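Local structure of beta-galacturonidase (Eisenbergiella tayi, 6NCW) at residues A[275-280]-A[286-291]; A[295-300]-A[321-326]; A[417-422]-A[448-453]. The protein acts as a glycoside hydrolase of family 2, a beta-galacturonidase that cleaves beta-linked galacturonic acid and may also accept beta-glucuronides. All coordinates share one frame; numbering follows the deposited sequence.

Contact 1 (A[275-280]-A[286-291]); sequences FCRHED and CALPFS
Arg277 and Leu288 approach from opposite directions and meet end against branch, NH2 of Arg277 lying 3.4 Å from CD2 of Leu288. The guanidinium is inclined to this methyl, which comes neither squarely over its plane nor in line with it. With CG anti to the backbone N (chi1 175°) and the chain extended from there to NE, the arginine carries its charge from just past the end of strand 268-276 across to the leucine. The second branch of Leu288 turns to the main chain, where Leu288 CD1 rests 4.0 Å from Asp280 C.

Two residues on from the arginine, Glu279 sits at the centre of an inverse gamma turn that swings its carbonyl toward Cys286. Glu279 O is 3.2 Å from Cys286 CB, and a CA-H...O contact from Cys286 CA to the same oxygen measures 3.4 Å. A water completes this side, donating to Glu279 OE2 at 2.7 Å and to Cys286 O at 2.8 Å. Glu279 also forms a salt bridge with Arg140, while Asp280, whose CB is directed away from the other segment, hydrogen-bonds through OD2 to Tyr135 OH.

The two segments flank and partly make up the first strand-to-helix loop of the TIM barrel, on its substrate side: the side chain of Asp280 is about 8 Å from that of Asn530, a galacturonate-binding residue. Arg277 is paired through NE with Asp296 and lies in cation-pi contact with Phe319, so the Leu288 methyl probably helps keep this already compensated charge in apolar surroundings, which may favour the ion pair.

Contact 2 (A[295-300]-A[321-326]); sequences HDLMLI and DLCDEQ
Gln326, whose amide nitrogen lies against Leu297, is gripped at its oxygen: OE1 accepts hydrogen bonds from Lys301 NZ and Gln294 NE2, both on the helix that also carries Leu297. At the other corner of the same amide, NE2 donates to Leu322 O one turn back, at 3.0 Å and with a nearly straight N-H...O angle of 163°. The acceptor lies close to the plane of the glutamine amide, whereas the donor stands well above the plane of the Leu322 carbonyl. Bonds at both ends of the amide thus fix its rotation, and the nearby lysine would probably polarise it.

The fixed amide offers NE2 to Leu297, whose CD1 lies 3.7 Å away. That methyl also reaches Leu322 CB at 3.6 Å, and the leucine side chain crosses those of Leu322 and Gln326 at a slant. The other branch, CD2, is a looser neighbour of Cys323 SG at 4.4 Å. A chi1 of -77° sets CG of Leu297 beside the backbone N, and from there both methyls are held out toward the facing helix.

Helices 290-302 and 317-326 are consecutive outer helices of the TIM barrel, following strands 268-276 and 307-309. Their short segments cross at -39°, with axes 11.4 Å apart at closest approach, and Leu297 reaches between them. Leu297 also touches Ile308 of strand 307-309, which joins the helix layer to the barrel wall. On the outer side Leu322 packs on Leu20 of a second subunit, and Glu325 O accepts a hydrogen bond from Gln36 NE2 of that subunit.

Contact 3 (A[417-422]-A[448-453]); sequences ICLGYP and QWIQNE
Leu419 reaches from a loop of the TIM barrel to Trp449 and Ile450 on one of the outer helices. The loop connects the parallel barrel strands 406-410 and 425-428, and helix 439-453 follows the second of them, so the contact lays an inter-strand connection against the next helix of the barrel.

The tight part is small and entirely apolar. Leu419 CD1 is 3.9 Å from Trp449 CZ3, on the six-membered part of the indole, and the methyl comes in obliquely, so that the two side chains run across each other. Trp449 starts to one side of the loop, but a chi1 of 174° turns CG opposite the backbone N, and the indole extends to bring its six-membered ring to the leucine. Tyr427 of strand 425-428 touches all three side chains, and Val425 also meets Leu419.

Away from this point the two segments diverge quickly. The closest alpha carbons, CA of Leu419 and CA of Ile450, are still 8.6 Å apart, and only 89 Å² is buried in total. Ile417 starts its side chain away from the helix and is exposed, as are Gln448, Asn452 and Glu453 on the helix. Trp449 itself is partly exposed, and no other subunit of the tetramer covers either segment.

Leu419 is presented by a type I turn running from Cys418 to Tyr421, closed by Tyr421 N to Cys418 O at 3.2 Å. Lys459 NZ donates to Leu419 O within the turn and to Pro422 O just beyond it. On the helix side of the leucine, Ile450 contributes its CG1, 4.3 Å from Leu419 CD1.

How the contacts relate
Followed from the N terminus, the three contacts come in series; none nests in or crosses another. Contact 1 closes the short loop between strand 268-276 and helix 290-302. Contact 2 then leaves that same helix, spans strand 307-309 and closes on helix 317-326. The two are neighbours, with centres 11 Å apart: Phe290 CE1 of contact 1 packs 3.6 Å from Leu322 CD2 of contact 2, and both also touch a second subunit. Contact 3 closes a later excursion through strand 425-428. Its centre is 33 Å from that of contact 1 and 34 Å from that of contact 2, in a separate part of the same barrel.

Contact 1 (A[275-280]-A[286-291])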
loop_
_atom_site.group_PDB
_atom_site.type_symbol
_atom_site.label_atom_id
_atom_site.label_comp_id
_atom_site.label_asym_id
_atom_site.label_seq_id
_atom_site.Cartn_x
_atom_site.Cartn_y
_atom_site.Cartn_z
ATOM N N PHE A 275 0.179 -20.063 -18.729
ATOM C CA PHE A 275 0.583 -19.587 -17.419
ATOM C C PHE A 275 1.057 -20.745 -16.564
ATOM O O PHE A 275 0.417 -21.806 -16.513
ATOM C CB PHE A 275 -0.555 -18.858 -16.702
ATOM C CG PHE A 275 -0.661 -17.415 -17.080
ATOM C CD1 PHE A 275 0.171 -16.474 -16.491
ATOM C CD2 PHE A 275 -1.592 -16.995 -18.028
ATOM C CE1 PHE A 275 0.087 -15.128 -16.857
ATOM C CE2 PHE A 275 -1.688 -15.663 -18.386
ATOM C CZ PHE A 275 -0.843 -14.722 -17.801
ATOM N N CYS A 276 2.174 -20.539 -15.887
ATOM C CA CYS A 276 2.474 -21.362 -14.736
ATOM C C CYS A 276 1.527 -20.951 -13.616
ATOM O O CYS A 276 1.346 -19.760 -13.364
ATOM C CB CYS A 276 3.928 -21.177 -14.313
ATOM S SG CYS A 276 5.142 -21.713 -15.564
ATOM N N ARG A 277 0.893 -21.925 -12.962
ATOM C CA ARG A 277 0.015 -21.614 -11.842
ATOM C C ARG A 277 0.237 -22.619 -10.723
ATOM O O ARG A 277 0.037 -23.827 -10.916
ATOM C CB ARG A 277 -1.458 -21.595 -12.270
ATOM C CG ARG A 277 -2.445 -21.386 -11.108
ATOM C CD ARG A 277 -3.892 -21.554 -11.584
ATOM N NE ARG A 277 -4.859 -21.529 -10.488
ATOM C CZ ARG A 277 -5.212 -22.592 -9.765
ATOM N NH1 ARG A 277 -4.661 -23.774 -10.009
ATOM N NH2 ARG A 277 -6.111 -22.465 -8.789
ATOM N N HIS A 278 0.647 -22.104 -9.562
ATOM C CA HIS A 278 0.673 -22.848 -8.304
ATOM C C HIS A 278 -0.727 -22.959 -7.710
ATOM O O HIS A 278 -1.555 -22.053 -7.843
ATOM C CB HIS A 278 1.581 -22.143 -7.276
ATOM C CG HIS A 278 3.007 -22.597 -7.316
ATOM N ND1 HIS A 278 3.390 -23.867 -6.939
ATOM C CD2 HIS A 278 4.136 -21.965 -7.718
ATOM C CE1 HIS A 278 4.695 -23.994 -7.096
ATOM N NE2 HIS A 278 5.173 -22.847 -7.550
ATOM N N GLU A 279 -0.970 -24.054 -7.002
ATOM C CA GLU A 279 -2.115 -24.139 -6.094
ATOM C C GLU A 279 -1.762 -23.356 -4.826
ATOM O O GLU A 279 -1.266 -23.911 -3.839
ATOM C CB GLU A 279 -2.460 -25.594 -5.783
ATOM C CG GLU A 279 -2.965 -26.390 -7.017
ATOM C CD GLU A 279 -3.462 -27.817 -6.667
ATOM O OE1 GLU A 279 -4.345 -28.357 -7.390
ATOM O OE2 GLU A 279 -2.951 -28.395 -5.683
ATOM N N ASP A 280 -1.989 -22.040 -4.853
ATOM C CA ASP A 280 -1.687 -21.224 -3.683
ATOM C C ASP A 280 -2.637 -20.034 -3.621
ATOM O O ASP A 280 -2.997 -19.460 -4.654
ATOM C CB ASP A 280 -0.233 -20.758 -3.711
ATOM C CG ASP A 280 0.233 -20.206 -2.361
ATOM O OD1 ASP A 280 0.237 -18.964 -2.202
ATOM O OD2 ASP A 280 0.586 -21.019 -1.462
ATOM N N CYS A 286 -3.226 -24.282 -0.159
ATOM C CA CYS A 286 -3.366 -25.015 -1.410
ATOM C C CYS A 286 -4.710 -25.705 -1.506
ATOM O O CYS A 286 -4.918 -26.512 -2.413
ATOM C CB CYS A 286 -2.230 -26.026 -1.593
ATOM S SG CYS A 286 -2.181 -27.447 -0.401
ATOM N N ALA A 287 -5.626 -25.400 -0.590
ATOM C CA ALA A 287 -6.959 -25.997 -0.599
ATOM C C ALA A 287 -7.960 -24.999 -1.183
ATOM O O ALA A 287 -8.846 -24.465 -0.499
ATOM C CB ALA A 287 -7.350 -26.430 0.811
ATOM N N LEU A 288 -7.809 -24.748 -2.485
ATOM C CA LEU A 288 -8.694 -23.759 -3.093
ATOM C C LEU A 288 -10.049 -24.384 -3.408
ATOM O O LEU A 288 -10.105 -25.459 -4.017
ATOM C CB LEU A 288 -8.097 -23.191 -4.366
ATOM C CG LEU A 288 -7.107 -22.048 -4.212
ATOM C CD1 LEU A 288 -5.807 -22.533 -3.592
ATOM C CD2 LEU A 288 -6.875 -21.489 -5.595
ATOM N N PRO A 289 -11.149 -23.742 -3.033
ATOM C CA PRO A 289 -12.468 -24.248 -3.408
ATOM C C PRO A 289 -12.769 -23.968 -4.872
ATOM O O PRO A 289 -12.103 -23.183 -5.550
ATOM C CB PRO A 289 -13.412 -23.469 -2.501
ATOM C CG PRO A 289 -12.708 -22.159 -2.342
ATOM C CD PRO A 289 -11.253 -22.518 -2.223
ATOM N N PHE A 290 -13.793 -24.668 -5.349
ATOM C CA PHE A 290 -14.289 -24.515 -6.710
ATOM C C PHE A 290 -14.371 -23.054 -7.141
ATOM O O PHE A 290 -13.902 -22.688 -8.223
ATOM C CB PHE A 290 -15.665 -25.192 -6.789
ATOM C CG PHE A 290 -16.461 -24.836 -8.001
ATOM C CD1 PHE A 290 -16.234 -25.489 -9.215
ATOM C CD2 PHE A 290 -17.486 -23.890 -7.917
ATOM C CE1 PHE A 290 -16.997 -25.181 -10.344
ATOM C CE2 PHE A 290 -18.251 -23.579 -9.026
ATOM C CZ PHE A 290 -18.002 -24.223 -10.247
ATOM N N SER A 291 -14.961 -22.207 -6.295
ATOM C CA SER A 291 -15.171 -20.811 -6.657
ATOM C C SER A 291 -13.851 -20.096 -6.912
ATOM O O SER A 291 -13.761 -19.245 -7.807
ATOM C CB SER A 291 -15.961 -20.104 -5.557
ATOM O OG SER A 291 -17.275 -20.629 -5.482
HETATM O O HOH W 1 -3.964 -28.985 -3.230
#

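Contact 2 (A[295-300]-A[321-326])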
loop_
_atom_site.group_PDB
_atom_site.type_symbol
_atom_site.label_atom_id
_atom_site.label_comp_id
_atom_site.label_asym_id
_atom_site.label_seq_id
_atom_site.Cartn_x
_atom_site.Cartn_y
_atom_site.Cartn_z
ATOM N N HIS A 295 -12.522 -18.641 -10.481
ATOM C CA HIS A 295 -12.117 -17.238 -10.527
ATOM C C HIS A 295 -10.744 -17.085 -11.185
ATOM O O HIS A 295 -10.568 -16.250 -12.081
ATOM C CB HIS A 295 -12.114 -16.637 -9.126
ATOM C CG HIS A 295 -12.026 -15.150 -9.128
ATOM N ND1 HIS A 295 -10.848 -14.469 -8.906
ATOM C CD2 HIS A 295 -12.963 -14.208 -9.386
ATOM C CE1 HIS A 295 -11.071 -13.170 -8.990
ATOM N NE2 HIS A 295 -12.341 -12.985 -9.299
ATOM N N ASP A 296 -9.765 -17.900 -10.769
ATOM C CA ASP A 296 -8.476 -17.940 -11.461
ATOM C C ASP A 296 -8.654 -18.240 -12.950
ATOM O O ASP A 296 -8.038 -17.589 -13.804
ATOM C CB ASP A 296 -7.543 -18.983 -10.841
ATOM C CG ASP A 296 -6.911 -18.526 -9.514
ATOM O OD1 ASP A 296 -7.240 -17.426 -9.001
ATOM O OD2 ASP A 296 -6.090 -19.307 -8.967
ATOM N N LEU A 297 -9.466 -19.249 -13.283
ATOM C CA LEU A 297 -9.584 -19.636 -14.685
ATOM C C LEU A 297 -10.162 -18.499 -15.520
ATOM O O LEU A 297 -9.728 -18.281 -16.659
ATOM C CB LEU A 297 -10.417 -20.912 -14.822
ATOM C CG LEU A 297 -9.598 -22.146 -14.442
ATOM C CD1 LEU A 297 -10.404 -23.444 -14.465
ATOM C CD2 LEU A 297 -8.400 -22.233 -15.365
ATOM N N MET A 298 -11.105 -17.735 -14.955
ATOM C CA MET A 298 -11.685 -16.616 -15.692
ATOM C C MET A 298 -10.682 -15.484 -15.895
ATOM O O MET A 298 -10.700 -14.831 -16.942
ATOM C CB MET A 298 -12.950 -16.112 -14.983
ATOM C CG MET A 298 -14.079 -17.131 -15.015
ATOM S SD MET A 298 -15.666 -16.525 -14.396
ATOM C CE MET A 298 -15.250 -15.974 -12.709
ATOM N N LEU A 299 -9.790 -15.241 -14.926
ATOM C CA LEU A 299 -8.734 -14.270 -15.162
ATOM C C LEU A 299 -7.789 -14.769 -16.244
ATOM O O LEU A 299 -7.443 -14.029 -17.174
ATOM C CB LEU A 299 -7.971 -13.980 -13.866
ATOM C CG LEU A 299 -8.787 -13.320 -12.759
ATOM C CD1 LEU A 299 -7.962 -13.182 -11.444
ATOM C CD2 LEU A 299 -9.290 -11.959 -13.220
ATOM N N ILE A 300 -7.410 -16.044 -16.160
ATOM C CA ILE A 300 -6.486 -16.624 -17.129
ATOM C C ILE A 300 -7.084 -16.596 -18.538
ATOM O O ILE A 300 -6.395 -16.263 -19.514
ATOM C CB ILE A 300 -6.093 -18.040 -16.660
ATOM C CG1 ILE A 300 -5.227 -17.928 -15.381
ATOM C CG2 ILE A 300 -5.405 -18.808 -17.752
ATOM C CD1 ILE A 300 -4.935 -19.270 -14.688
ATOM N N ASP A 321 -10.930 -31.054 -14.191
ATOM C CA ASP A 321 -12.293 -31.096 -14.733
ATOM C C ASP A 321 -12.674 -29.754 -15.346
ATOM O O ASP A 321 -13.246 -29.695 -16.438
ATOM C CB ASP A 321 -13.331 -31.446 -13.653
ATOM C CG ASP A 321 -13.328 -32.924 -13.243
ATOM O OD1 ASP A 321 -13.923 -33.218 -12.176
ATOM O OD2 ASP A 321 -12.735 -33.781 -13.951
ATOM N N LEU A 322 -12.406 -28.663 -14.628
ATOM C CA LEU A 322 -12.791 -27.351 -15.143
ATOM C C LEU A 322 -11.983 -26.969 -16.378
ATOM O O LEU A 322 -12.480 -26.224 -17.234
ATOM C CB LEU A 322 -12.646 -26.292 -14.053
ATOM C CG LEU A 322 -13.664 -26.380 -12.910
ATOM C CD1 LEU A 322 -13.143 -25.659 -11.647
ATOM C CD2 LEU A 322 -15.016 -25.811 -13.335
ATOM N N CYS A 323 -10.746 -27.462 -16.494
ATOM C CA CYS A 323 -9.981 -27.227 -17.718
ATOM C C CYS A 323 -10.545 -28.050 -18.878
ATOM O O CYS A 323 -10.649 -27.541 -20.000
ATOM C CB CYS A 323 -8.499 -27.553 -17.500
ATOM S SG CYS A 323 -7.593 -26.458 -16.317
ATOM N N ASP A 324 -10.895 -29.325 -18.621
ATOM C CA ASP A 324 -11.590 -30.162 -19.606
ATOM C C ASP A 324 -12.818 -29.461 -20.171
ATOM O O ASP A 324 -12.986 -29.368 -21.392
ATOM C CB ASP A 324 -12.019 -31.491 -18.976
ATOM C CG ASP A 324 -10.855 -32.363 -18.584
ATOM O OD1 ASP A 324 -9.737 -32.154 -19.111
ATOM O OD2 ASP A 324 -11.058 -33.259 -17.732
ATOM N N GLU A 325 -13.701 -28.972 -19.282
ATOM C CA GLU A 325 -14.947 -28.325 -19.697
ATOM C C GLU A 325 -14.730 -27.018 -20.445
ATOM O O GLU A 325 -15.614 -26.614 -21.207
ATOM C CB GLU A 325 -15.840 -28.053 -18.482
ATOM C CG GLU A 325 -16.375 -29.323 -17.862
ATOM C CD GLU A 325 -17.155 -29.095 -16.584
ATOM O OE1 GLU A 325 -17.143 -30.001 -15.728
ATOM O OE2 GLU A 325 -17.796 -28.033 -16.437
ATOM N N GLN A 326 -13.600 -26.331 -20.243
ATOM C CA GLN A 326 -13.401 -25.030 -20.871
ATOM C C GLN A 326 -12.365 -25.052 -21.989
ATOM O O GLN A 326 -12.098 -24.012 -22.592
ATOM C CB GLN A 326 -13.045 -23.986 -19.798
ATOM C CG GLN A 326 -14.252 -23.694 -18.883
ATOM C CD GLN A 326 -13.934 -22.809 -17.650
ATOM O OE1 GLN A 326 -14.214 -21.619 -17.646
ATOM N NE2 GLN A 326 -13.407 -23.413 -16.600
#

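Contact 3 (A[417-422]-A[448-453])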
loop_
_atom_site.group_PDB
_atom_site.type_symbol
_atom_site.label_atom_id
_atom_site.label_comp_id
_atom_site.label_asym_id
_atom_site.label_seq_id
_atom_site.Cartn_x
_atom_site.Cartn_y
_atom_site.Cartn_z
ATOM N N ILE A 417 22.144 -32.992 -20.339
ATOM C CA ILE A 417 22.494 -34.216 -21.065
ATOM C C ILE A 417 21.293 -35.154 -21.206
ATOM O O ILE A 417 21.467 -36.343 -21.504
ATOM C CB ILE A 417 23.689 -34.947 -20.422
ATOM C CG1 ILE A 417 23.327 -35.502 -19.045
ATOM C CG2 ILE A 417 24.897 -34.023 -20.296
ATOM C CD1 ILE A 417 24.448 -36.278 -18.373
ATOM N N CYS A 418 20.072 -34.652 -20.993
ATOM C CA CYS A 418 18.878 -35.493 -20.986
ATOM C C CYS A 418 17.907 -35.145 -22.103
ATOM O O CYS A 418 16.788 -35.673 -22.126
ATOM C CB CYS A 418 18.147 -35.393 -19.642
ATOM S SG CYS A 418 19.149 -35.918 -18.237
ATOM N N LEU A 419 18.297 -34.278 -23.032
ATOM C CA LEU A 419 17.340 -33.823 -24.027
ATOM C C LEU A 419 17.071 -34.863 -25.108
ATOM O O LEU A 419 16.145 -34.676 -25.904
ATOM C CB LEU A 419 17.821 -32.515 -24.651
ATOM C CG LEU A 419 17.980 -31.332 -23.698
ATOM C CD1 LEU A 419 18.452 -30.112 -24.472
ATOM C CD2 LEU A 419 16.669 -31.033 -22.921
ATOM N N GLY A 420 17.840 -35.952 -25.156
ATOM C CA GLY A 420 17.499 -37.017 -26.078
ATOM C C GLY A 420 16.254 -37.788 -25.687
ATOM O O GLY A 420 15.630 -38.419 -26.548
ATOM N N TYR A 421 15.857 -37.725 -24.414
ATOM C CA TYR A 421 14.778 -38.578 -23.921
ATOM C C TYR A 421 13.366 -38.063 -24.206
ATOM O O TYR A 421 12.511 -38.865 -24.597
ATOM C CB TYR A 421 14.924 -38.810 -22.417
ATOM C CG TYR A 421 16.144 -39.597 -21.991
ATOM C CD1 TYR A 421 17.127 -39.011 -21.208
ATOM C CD2 TYR A 421 16.284 -40.947 -22.325
ATOM C CE1 TYR A 421 18.229 -39.721 -20.784
ATOM C CE2 TYR A 421 17.399 -41.677 -21.900
ATOM C CZ TYR A 421 18.369 -41.051 -21.139
ATOM O OH TYR A 421 19.475 -41.747 -20.715
ATOM N N PRO A 422 13.044 -36.786 -24.003
ATOM C CA PRO A 422 11.648 -36.356 -24.167
ATOM C C PRO A 422 11.251 -36.119 -25.620
ATOM O O PRO A 422 12.083 -35.904 -26.507
ATOM C CB PRO A 422 11.596 -35.039 -23.384
ATOM C CG PRO A 422 12.982 -34.499 -23.494
ATOM C CD PRO A 422 13.864 -35.716 -23.398
ATOM N N GLN A 448 19.893 -22.298 -30.858
ATOM C CA GLN A 448 20.929 -22.790 -31.758
ATOM C C GLN A 448 21.743 -23.905 -31.113
ATOM O O GLN A 448 22.008 -24.929 -31.745
ATOM C CB GLN A 448 21.827 -21.630 -32.187
ATOM C CG GLN A 448 21.698 -21.253 -33.652
ATOM C CD GLN A 448 20.315 -20.741 -34.034
ATOM O OE1 GLN A 448 19.953 -19.599 -33.724
ATOM N NE2 GLN A 448 19.538 -21.582 -34.729
ATOM N N TRP A 449 22.131 -23.735 -29.850
ATOM C CA TRP A 449 22.829 -24.810 -29.157
ATOM C C TRP A 449 21.999 -26.089 -29.130
ATOM O O TRP A 449 22.535 -27.183 -29.341
ATOM C CB TRP A 449 23.182 -24.399 -27.727
ATOM C CG TRP A 449 23.771 -25.541 -26.982
ATOM C CD1 TRP A 449 25.082 -25.934 -26.980
ATOM C CD2 TRP A 449 23.072 -26.476 -26.143
ATOM N NE1 TRP A 449 25.240 -27.047 -26.190
ATOM C CE2 TRP A 449 24.022 -27.401 -25.665
ATOM C CE3 TRP A 449 21.739 -26.610 -25.740
ATOM C CZ2 TRP A 449 23.684 -28.442 -24.804
ATOM C CZ3 TRP A 449 21.404 -27.654 -24.884
ATOM C CH2 TRP A 449 22.370 -28.554 -24.428
ATOM N N ILE A 450 20.693 -25.981 -28.843
ATOM C CA ILE A 450 19.860 -27.179 -28.831
ATOM C C ILE A 450 19.881 -27.848 -30.199
ATOM O O ILE A 450 20.014 -29.072 -30.296
ATOM C CB ILE A 450 18.422 -26.851 -28.387
ATOM C CG1 ILE A 450 18.364 -26.523 -26.892
ATOM C CG2 ILE A 450 17.514 -28.018 -28.651
ATOM C CD1 ILE A 450 17.067 -25.846 -26.491
ATOM N N GLN A 451 19.782 -27.056 -31.281
ATOM C CA GLN A 451 19.689 -27.653 -32.614
ATOM C C GLN A 451 21.026 -28.185 -33.124
ATOM O O GLN A 451 21.044 -29.191 -33.842
ATOM C CB GLN A 451 19.131 -26.650 -33.622
ATOM C CG GLN A 451 17.822 -26.052 -33.225
ATOM C CD GLN A 451 16.797 -27.101 -32.855
ATOM O OE1 GLN A 451 16.487 -27.987 -33.648
ATOM N NE2 GLN A 451 16.273 -27.015 -31.642
ATOM N N ASN A 452 22.143 -27.542 -32.781
ATOM C CA ASN A 452 23.453 -27.936 -33.298
ATOM C C ASN A 452 24.251 -28.847 -32.370
ATOM O O ASN A 452 25.151 -29.544 -32.852
ATOM C CB ASN A 452 24.323 -26.701 -33.584
ATOM C CG ASN A 452 23.673 -25.722 -34.540
ATOM O OD1 ASN A 452 22.874 -26.103 -35.392
ATOM N ND2 ASN A 452 24.019 -24.448 -34.403
ATOM N N GLU A 453 23.982 -28.846 -31.058
ATOM C CA GLU A 453 24.880 -29.497 -30.107
ATOM C C GLU A 453 24.212 -30.490 -29.164
ATOM O O GLU A 453 24.903 -31.061 -28.311
ATOM C CB GLU A 453 25.615 -28.451 -29.252
ATOM C CG GLU A 453 26.337 -27.378 -30.039
ATOM C CD GLU A 453 27.498 -27.936 -30.847
ATOM O OE1 GLU A 453 28.092 -28.959 -30.420
ATOM O OE2 GLU A 453 27.815 -27.357 -31.913
#